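Local coordinates for ribosomal protein S2-related protein (Deinococcus radiodurans, PDB 2JH3) that binds a 4Fe-4S iron-sulfur cluster and may act as a sirohydrochlorin ferrochelatase, at residues D124-Q129 and L145-A150; Q129-L134 and G168-V173; V193-W198 and A207-F212. One frame throughout, in Å; residues are numbered along the deposited sequence.

Contact 1 of 3, residues D124-Q129 and L145-A150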
loop_
_atom_site.group_PDB
_atom_site.type_symbol
_atom_site.label_atom_id
_atom_site.label_comp_id
_atom_site.label_asym_id
_atom_site.label_seq_id
_atom_site.Cartn_x
_atom_site.Cartn_y
_atom_site.Cartn_z
ATOM N N ASP A 124 -28.859 34.365 6.386
ATOM C CA ASP A 124 -28.587 34.480 7.827
ATOM C C ASP A 124 -27.269 33.920 8.251
ATOM O O ASP A 124 -26.581 34.485 9.144
ATOM C CB ASP A 124 -29.636 33.684 8.621
ATOM C CG ASP A 124 -31.039 34.137 8.344
ATOM O OD1 ASP A 124 -31.337 35.317 8.619
ATOM O OD2 ASP A 124 -31.854 33.337 7.820
ATOM N N ALA A 125 -26.923 32.755 7.688
ATOM C CA ALA A 125 -25.629 32.129 7.977
ATOM C C ALA A 125 -24.459 33.002 7.443
ATOM O O ALA A 125 -23.460 33.148 8.086
ATOM C CB ALA A 125 -25.580 30.686 7.392
ATOM N N ILE A 126 -24.623 33.544 6.242
ATOM C CA ILE A 126 -23.652 34.468 5.645
ATOM C C ILE A 126 -23.469 35.735 6.517
ATOM O O ILE A 126 -22.355 36.019 6.936
ATOM C CB ILE A 126 -24.124 34.916 4.251
ATOM C CG1 ILE A 126 -24.027 33.763 3.243
ATOM C CG2 ILE A 126 -23.315 36.206 3.790
ATOM C CD1 ILE A 126 -24.811 34.003 1.921
ATOM N N ALA A 127 -24.569 36.435 6.818
ATOM C CA ALA A 127 -24.558 37.559 7.804
ATOM C C ALA A 127 -23.911 37.211 9.125
ATOM O O ALA A 127 -23.090 37.980 9.687
ATOM C CB ALA A 127 -25.950 38.150 7.990
ATOM N N ALA A 128 -24.176 36.028 9.633
ATOM C CA ALA A 128 -23.608 35.708 10.933
ATOM C C ALA A 128 -22.112 35.562 10.874
ATOM O O ALA A 128 -21.393 36.059 11.747
ATOM C CB ALA A 128 -24.220 34.478 11.471
ATOM N N GLN A 129 -21.630 34.851 9.861
ATOM C CA GLN A 129 -20.197 34.711 9.615
ATOM C C GLN A 129 -19.579 36.117 9.404
ATOM O O GLN A 129 -18.489 36.393 9.902
ATOM C CB GLN A 129 -19.995 33.792 8.410
ATOM C CG GLN A 129 -18.601 33.501 7.963
ATOM C CD GLN A 129 -17.696 33.028 9.065
ATOM O OE1 GLN A 129 -17.336 31.877 9.116
ATOM N NE2 GLN A 129 -17.291 33.938 9.942
ATOM N N LEU A 145 -20.107 44.024 2.231
ATOM C CA LEU A 145 -20.152 42.563 2.379
ATOM C C LEU A 145 -19.773 42.010 1.040
ATOM O O LEU A 145 -20.466 42.235 0.083
ATOM C CB LEU A 145 -21.586 42.088 2.642
ATOM C CG LEU A 145 -21.742 40.759 3.419
ATOM C CD1 LEU A 145 -23.012 40.111 3.083
ATOM C CD2 LEU A 145 -20.561 39.816 3.347
ATOM N N LEU A 146 -18.665 41.304 0.975
ATOM C CA LEU A 146 -18.264 40.674 -0.270
ATOM C C LEU A 146 -18.459 39.156 -0.142
ATOM O O LEU A 146 -18.000 38.565 0.808
ATOM C CB LEU A 146 -16.776 40.966 -0.528
ATOM C CG LEU A 146 -16.317 42.178 -1.349
ATOM C CD1 LEU A 146 -17.325 43.218 -1.546
ATOM C CD2 LEU A 146 -15.022 42.716 -0.725
ATOM N N LEU A 147 -19.064 38.551 -1.162
ATOM C CA LEU A 147 -19.378 37.118 -1.181
ATOM C C LEU A 147 -18.560 36.470 -2.300
ATOM O O LEU A 147 -18.770 36.778 -3.466
ATOM C CB LEU A 147 -20.876 36.900 -1.449
ATOM C CG LEU A 147 -21.818 37.617 -0.457
ATOM C CD1 LEU A 147 -23.262 37.386 -0.800
ATOM C CD2 LEU A 147 -21.538 37.209 0.945
ATOM N N LEU A 148 -17.656 35.562 -1.937
ATOM C CA LEU A 148 -16.819 34.858 -2.912
ATOM C C LEU A 148 -17.483 33.569 -3.482
ATOM O O LEU A 148 -17.790 32.686 -2.740
ATOM C CB LEU A 148 -15.512 34.509 -2.239
ATOM C CG LEU A 148 -14.438 33.859 -3.087
ATOM C CD1 LEU A 148 -13.940 34.815 -4.186
ATOM C CD2 LEU A 148 -13.337 33.421 -2.182
ATOM N N ALA A 149 -17.758 33.527 -4.783
ATOM C CA ALA A 149 -18.125 32.289 -5.487
ATOM C C ALA A 149 -16.955 31.583 -6.157
ATOM O O ALA A 149 -16.019 32.224 -6.663
ATOM C CB ALA A 149 -19.136 32.562 -6.506
ATOM N N ALA A 150 -17.058 30.254 -6.234
ATOM C CA ALA A 150 -15.991 29.412 -6.792
ATOM C C ALA A 150 -15.851 29.576 -8.279
ATOM O O ALA A 150 -14.739 29.575 -8.818
ATOM C CB ALA A 150 -16.273 27.925 -6.458
#

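Contact 2 of 3, residues Q129-L134 and G168-V173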
loop_
_atom_site.group_PDB
_atom_site.type_symbol
_atom_site.label_atom_id
_atom_site.label_comp_id
_atom_site.label_asym_id
_atom_site.label_seq_id
_atom_site.Cartn_x
_atom_site.Cartn_y
_atom_site.Cartn_z
ATOM N N GLN A 129 -21.630 34.851 9.861
ATOM C CA GLN A 129 -20.197 34.711 9.615
ATOM C C GLN A 129 -19.579 36.117 9.404
ATOM O O GLN A 129 -18.489 36.393 9.902
ATOM C CB GLN A 129 -19.995 33.792 8.410
ATOM C CG GLN A 129 -18.601 33.501 7.963
ATOM C CD GLN A 129 -17.696 33.028 9.065
ATOM O OE1 GLN A 129 -17.336 31.877 9.116
ATOM N NE2 GLN A 129 -17.291 33.938 9.942
ATOM N N ALA A 130 -20.265 36.980 8.672
ATOM C CA ALA A 130 -19.751 38.326 8.401
ATOM C C ALA A 130 -19.542 39.065 9.734
ATOM O O ALA A 130 -18.446 39.592 10.014
ATOM C CB ALA A 130 -20.710 39.085 7.511
ATOM N N ARG A 131 -20.577 39.039 10.579
ATOM C CA ARG A 131 -20.538 39.757 11.860
ATOM C C ARG A 131 -19.476 39.205 12.738
ATOM O O ARG A 131 -18.772 39.961 13.395
ATOM C CB ARG A 131 -21.883 39.698 12.554
ATOM C CG ARG A 131 -22.942 40.484 11.826
ATOM C CD ARG A 131 -24.243 40.558 12.609
ATOM N NE ARG A 131 -24.776 39.230 12.949
ATOM C CZ ARG A 131 -25.840 38.630 12.390
ATOM N NH1 ARG A 131 -26.572 39.207 11.437
ATOM N NH2 ARG A 131 -26.182 37.406 12.816
ATOM N N ASP A 132 -19.315 37.890 12.724
ATOM C CA ASP A 132 -18.312 37.250 13.574
ATOM C C ASP A 132 -16.905 37.593 13.129
ATOM O O ASP A 132 -15.957 37.522 13.907
ATOM C CB ASP A 132 -18.473 35.721 13.568
ATOM C CG ASP A 132 -19.785 35.244 14.226
ATOM O OD1 ASP A 132 -20.552 36.099 14.747
ATOM O OD2 ASP A 132 -20.027 33.993 14.198
ATOM N N THR A 133 -16.761 37.931 11.855
ATOM C CA THR A 133 -15.455 38.187 11.258
ATOM C C THR A 133 -14.946 39.632 11.568
ATOM O O THR A 133 -13.736 39.845 11.673
ATOM C CB THR A 133 -15.501 37.858 9.723
ATOM O OG1 THR A 133 -15.728 36.440 9.546
ATOM C CG2 THR A 133 -14.238 38.256 9.028
ATOM N N LEU A 134 -15.861 40.578 11.764
ATOM C CA LEU A 134 -15.501 41.969 12.131
ATOM C C LEU A 134 -14.812 42.111 13.498
ATOM O O LEU A 134 -15.071 41.308 14.418
ATOM C CB LEU A 134 -16.742 42.843 12.152
ATOM C CG LEU A 134 -17.569 42.801 10.887
ATOM C CD1 LEU A 134 -18.782 43.676 11.066
ATOM C CD2 LEU A 134 -16.745 43.243 9.663
ATOM N N GLY A 168 -30.256 45.170 4.714
ATOM C CA GLY A 168 -29.574 46.461 4.910
ATOM C C GLY A 168 -28.644 46.564 6.087
ATOM O O GLY A 168 -28.127 47.629 6.389
ATOM N N GLN A 169 -28.341 45.476 6.749
ATOM C CA GLN A 169 -27.423 45.581 7.875
ATOM C C GLN A 169 -26.017 46.079 7.472
ATOM O O GLN A 169 -25.215 46.528 8.338
ATOM C CB GLN A 169 -27.314 44.229 8.574
ATOM C CG GLN A 169 -26.848 44.324 10.033
ATOM C CD GLN A 169 -26.621 42.940 10.698
ATOM O OE1 GLN A 169 -26.298 41.940 10.027
ATOM N NE2 GLN A 169 -26.785 42.893 12.034
ATOM N N PHE A 170 -25.701 45.963 6.179
ATOM C CA PHE A 170 -24.349 46.252 5.681
ATOM C C PHE A 170 -24.431 47.389 4.706
ATOM O O PHE A 170 -25.480 47.639 4.112
ATOM C CB PHE A 170 -23.685 45.003 5.000
ATOM C CG PHE A 170 -23.504 43.826 5.942
ATOM C CD1 PHE A 170 -24.467 42.835 6.021
ATOM C CD2 PHE A 170 -22.383 43.733 6.751
ATOM C CE1 PHE A 170 -24.329 41.817 6.891
ATOM C CE2 PHE A 170 -22.243 42.692 7.649
ATOM C CZ PHE A 170 -23.240 41.737 7.720
ATOM N N ALA A 171 -23.276 48.003 4.476
ATOM C CA ALA A 171 -23.124 49.136 3.539
ATOM C C ALA A 171 -23.494 48.775 2.137
ATOM O O ALA A 171 -24.075 49.567 1.426
ATOM C CB ALA A 171 -21.667 49.685 3.586
ATOM N N GLY A 172 -23.133 47.580 1.699
ATOM C CA GLY A 172 -23.637 47.080 0.437
ATOM C C GLY A 172 -23.284 45.591 0.325
ATOM O O GLY A 172 -22.630 45.041 1.211
ATOM N N VAL A 173 -23.719 44.974 -0.764
ATOM C CA VAL A 173 -23.429 43.540 -1.024
ATOM C C VAL A 173 -23.041 43.274 -2.466
ATOM O O VAL A 173 -23.786 43.567 -3.406
ATOM C CB VAL A 173 -24.613 42.598 -0.590
ATOM C CG1 VAL A 173 -24.156 41.133 -0.643
ATOM C CG2 VAL A 173 -25.074 42.940 0.849
#

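Contact 3 of 3, residues V193-W198 and A207-F212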
loop_
_atom_site.group_PDB
_atom_site.type_symbol
_atom_site.label_atom_id
_atom_site.label_comp_id
_atom_site.label_asym_id
_atom_site.label_seq_id
_atom_site.Cartn_x
_atom_site.Cartn_y
_atom_site.Cartn_z
ATOM N N VAL A 193 -17.094 40.409 -10.612
ATOM C CA VAL A 193 -15.747 40.829 -10.886
ATOM C C VAL A 193 -14.893 39.820 -10.178
ATOM O O VAL A 193 -15.342 39.208 -9.225
ATOM C CB VAL A 193 -15.554 42.278 -10.452
ATOM C CG1 VAL A 193 -16.829 43.073 -10.822
ATOM C CG2 VAL A 193 -15.294 42.396 -9.008
ATOM N N PRO A 194 -13.679 39.583 -10.688
ATOM C CA PRO A 194 -12.831 38.664 -9.922
ATOM C C PRO A 194 -12.518 39.297 -8.593
ATOM O O PRO A 194 -12.648 40.512 -8.423
ATOM C CB PRO A 194 -11.566 38.537 -10.772
ATOM C CG PRO A 194 -11.949 39.095 -12.134
ATOM C CD PRO A 194 -13.012 40.107 -11.887
ATOM N N LEU A 195 -12.175 38.459 -7.636
ATOM C CA LEU A 195 -11.709 38.931 -6.334
ATOM C C LEU A 195 -10.479 39.856 -6.429
ATOM O O LEU A 195 -10.306 40.727 -5.590
ATOM C CB LEU A 195 -11.370 37.698 -5.487
ATOM C CG LEU A 195 -10.780 37.917 -4.114
ATOM C CD1 LEU A 195 -11.703 38.672 -3.218
ATOM C CD2 LEU A 195 -10.393 36.583 -3.460
ATOM N N SER A 196 -9.622 39.636 -7.433
ATOM C CA SER A 196 -8.441 40.475 -7.682
ATOM C C SER A 196 -8.821 41.922 -8.084
ATOM O O SER A 196 -7.994 42.800 -8.079
ATOM C CB SER A 196 -7.535 39.800 -8.706
ATOM O OG SER A 196 -8.158 39.821 -9.957
ATOM N N GLU A 197 -10.106 42.176 -8.335
ATOM C CA GLU A 197 -10.620 43.481 -8.605
ATOM C C GLU A 197 -11.616 43.957 -7.517
ATOM O O GLU A 197 -12.411 44.880 -7.734
ATOM C CB GLU A 197 -11.348 43.410 -9.946
ATOM C CG GLU A 197 -10.483 43.040 -11.145
ATOM C CD GLU A 197 -9.586 44.196 -11.570
ATOM O OE1 GLU A 197 -8.442 43.937 -12.023
ATOM O OE2 GLU A 197 -10.030 45.364 -11.436
ATOM N N TRP A 198 -11.587 43.371 -6.337
ATOM C CA TRP A 198 -12.675 43.626 -5.354
ATOM C C TRP A 198 -12.904 45.094 -4.950
ATOM O O TRP A 198 -14.043 45.484 -4.736
ATOM C CB TRP A 198 -12.528 42.753 -4.079
ATOM C CG TRP A 198 -11.408 43.098 -3.136
ATOM C CD1 TRP A 198 -10.192 42.472 -3.045
ATOM C CD2 TRP A 198 -11.416 44.091 -2.101
ATOM N NE1 TRP A 198 -9.418 43.045 -2.063
ATOM C CE2 TRP A 198 -10.145 44.045 -1.464
ATOM C CE3 TRP A 198 -12.324 45.084 -1.716
ATOM C CZ2 TRP A 198 -9.775 44.943 -0.441
ATOM C CZ3 TRP A 198 -11.961 45.958 -0.708
ATOM C CH2 TRP A 198 -10.692 45.897 -0.087
ATOM N N ALA A 207 -14.584 46.620 4.332
ATOM C CA ALA A 207 -15.170 45.459 3.649
ATOM C C ALA A 207 -14.930 44.186 4.446
ATOM O O ALA A 207 -13.933 44.069 5.159
ATOM C CB ALA A 207 -14.574 45.333 2.242
ATOM N N VAL A 208 -15.860 43.227 4.304
ATOM C CA VAL A 208 -15.720 41.863 4.881
ATOM C C VAL A 208 -15.991 40.772 3.776
ATOM O O VAL A 208 -16.981 40.828 3.035
ATOM C CB VAL A 208 -16.603 41.644 6.148
ATOM C CG1 VAL A 208 -18.073 41.866 5.829
ATOM C CG2 VAL A 208 -16.299 40.257 6.807
ATOM N N LEU A 209 -15.052 39.848 3.649
ATOM C CA LEU A 209 -15.184 38.825 2.652
ATOM C C LEU A 209 -15.677 37.525 3.321
ATOM O O LEU A 209 -15.058 37.009 4.252
ATOM C CB LEU A 209 -13.862 38.599 1.946
ATOM C CG LEU A 209 -13.840 37.507 0.895
ATOM C CD1 LEU A 209 -14.592 37.927 -0.341
ATOM C CD2 LEU A 209 -12.439 37.214 0.540
ATOM N N VAL A 210 -16.803 37.053 2.827
ATOM C CA VAL A 210 -17.324 35.717 3.169
ATOM C C VAL A 210 -17.330 34.796 1.926
ATOM O O VAL A 210 -18.122 34.953 0.995
ATOM C CB VAL A 210 -18.705 35.781 3.897
ATOM C CG1 VAL A 210 -19.327 34.331 4.154
ATOM C CG2 VAL A 210 -18.536 36.507 5.214
ATOM N N PRO A 211 -16.441 33.823 1.939
ATOM C CA PRO A 211 -16.458 32.735 1.003
ATOM C C PRO A 211 -17.700 31.851 1.096
ATOM O O PRO A 211 -17.975 31.247 2.180
ATOM C CB PRO A 211 -15.189 31.941 1.361
ATOM C CG PRO A 211 -14.335 32.926 2.136
ATOM C CD PRO A 211 -15.344 33.666 2.913
ATOM N N PHE A 212 -18.474 31.823 0.007
ATOM C CA PHE A 212 -19.701 30.952 -0.090
ATOM C C PHE A 212 -19.258 29.547 -0.516
ATOM O O PHE A 212 -19.537 29.115 -1.603
ATOM C CB PHE A 212 -20.679 31.501 -1.105
ATOM C CG PHE A 212 -22.029 30.847 -1.066
ATOM C CD1 PHE A 212 -22.846 31.002 0.047
ATOM C CD2 PHE A 212 -22.546 30.180 -2.187
ATOM C CE1 PHE A 212 -24.139 30.455 0.086
ATOM C CE2 PHE A 212 -23.820 29.639 -2.131
ATOM C CZ PHE A 212 -24.615 29.795 -0.983
#

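Contact 1 of 3, residues D124-Q129 and L145-A150
Ile126 reaches from the helix with one methyl branch, CG2, and sets it against the ends of two leucines on the strand it faces, Leu145 and Leu147. The closer approach is to Leu147, where Ile126 CG2 and Leu147 CD2 lie 3.5 Å apart; toward Leu145 the same methyl meets CD1 at 4.0 Å. Each leucine crosses the isoleucine at about a right angle, so the touching is methyl against methyl, between three buried residues, and no chain runs alongside another. On Ile126, CG2 stands anti to the backbone N and CG1 lies beside that nitrogen (chi1 -71°), which gives the strand the short branch and leaves the longer CG1-CD1 arm to point toward Phe212. The CB bonds of Ile126 and Leu145 point at the opposite segment. Leu147 starts off less directly, and its branched end brings CD2 up to the helix. The backbones stay well separated, with the CA atoms of Ile126 and Leu147 8.5 Å apart.

Helix 122-133 here lies on one face of a parallel five-stranded sheet, in which strand 144-149 is the middle strand; this is the alpha/beta layering of the chelatase fold. Leu145 and Leu147, two residues apart on the strand, both face the helical layer, while Leu146 between them turns to the other face and touches Trp198. Helix 155-167 packs beside the same group: Leu164 touches both Ile126 and Leu145, and Leu157 and Ala161 meet Leu147.

Contact 2 of 3, residues Q129-L134 and G168-V173
Ala130 and Phe170 face each other between the last turns of helix 122-133 and the loop that leads into strand 172-177, their CA atoms 9.6 Å apart. The helix ends with Leu134, the first residue to leave helical angles; one turn earlier, Ala130 O accepts from both Thr133 N and Leu134 N as the last turn tightens. The other segment opens at Gly168, which closes helix 155-167 with a positive phi, and then turns through Gln169 and Phe170 into the strand.

Phe170 sends its ring toward the helix, CG lying beside the backbone N, and the far end of the ring does the touching: CZ lies 3.7 Å from Ala130 CB and CE2 3.9 Å from it. The methyl approaches obliquely, and Arg131 CG comes up to the same CZ at 4.3 Å.

Next to this apolar pair runs a polar one. Arg131 NH1 donates to Gln169 OE1 at 3.1 Å with an N-H...O angle of 163°. The oxygen sits at the edge of the guanidinium, in its plane, and NH1 lies in the carbonyl plane of the amide, on a lone pair of OE1, although the two flat groups are turned 67° apart. A bend at chi3 (-56°) turns the guanidinium away from the line of the aliphatic part of the chain. Within that part, Arg131 CD rests 3.5 Å from Gln169 NE2. An alanine in place of Arg131 is likely to leave the Gln169 amide oxygen without this donor and its carboxamide freer to turn.

In this alpha/beta layer, the contact joins the end of one helix to the link between the next helix and its strand. The buried phenyl-methyl packing is thus bordered, at a partly exposed rim, by one nearly straight, in-plane hydrogen bond from a cationic donor to a neutral acceptor.

Contact 3 of 3, residues V193-W198 and A207-F212
Ala207 opens the strand by placing its CB 4.0 Å from Trp198 CZ3, an oblique approach of the methyl to the six-membered ring of the indole. Trp198 reaches it because CG lies between the backbone N and the carbonyl carbon (chi1 71°), and the ring edge also has Leu195 O in its plane. Val208 turns to the opposite face of the sheet, toward Thr133 of helix 122-133.

Leu209 returns to the first face. Both its methyls, CD1 and CD2, are 4.1 Å from Leu195 CD1, and the two leucine side chains cross obliquely. Val210 then turns back to helix 122-133, where it touches Gln129.

Segment 193-198 comes off the edge strand 193-194 into a 3-10 turn, closed by Glu197 N to Pro194 O at 3.0 Å and Trp198 N to Leu195 O, so that Leu195 and Trp198 can both be directed at the inner strand 207-211. Leu148 of strand 144-149 touches Leu195, Leu146 touches Trp198, Ala207 and Leu209, and Leu228 and Ala231 of helix 218-234 flank Trp198. Between the two segments the contact is wholly apolar and depends on shape and burial; polar ties of the 3-10 turn run instead to Leu177 and Arg234.

All three contacts belong to one parallel sheet and the layers on it. Contacts 1 and 2 share helix 122-133 and Gln129; their centres are 8 Å apart, and their strands are joined by a probable hydrogen bond from Leu145 N to Gly172 O, 2.9 Å. Contact 3, centred 10 Å from contact 1, packs on the other face, yet strand 207-211 is also paired with strand 144-149: Leu146 N lies 2.7 Å from Val208 O, again a probable hydrogen bond. Contacts 2 and 3 (centres 13 Å apart) meet where Thr133 CG2 lies 3.6 Å from Val208 CG2. All three lie away from the iron-sulfur cluster, whose ligands include Cys422 and Cys450.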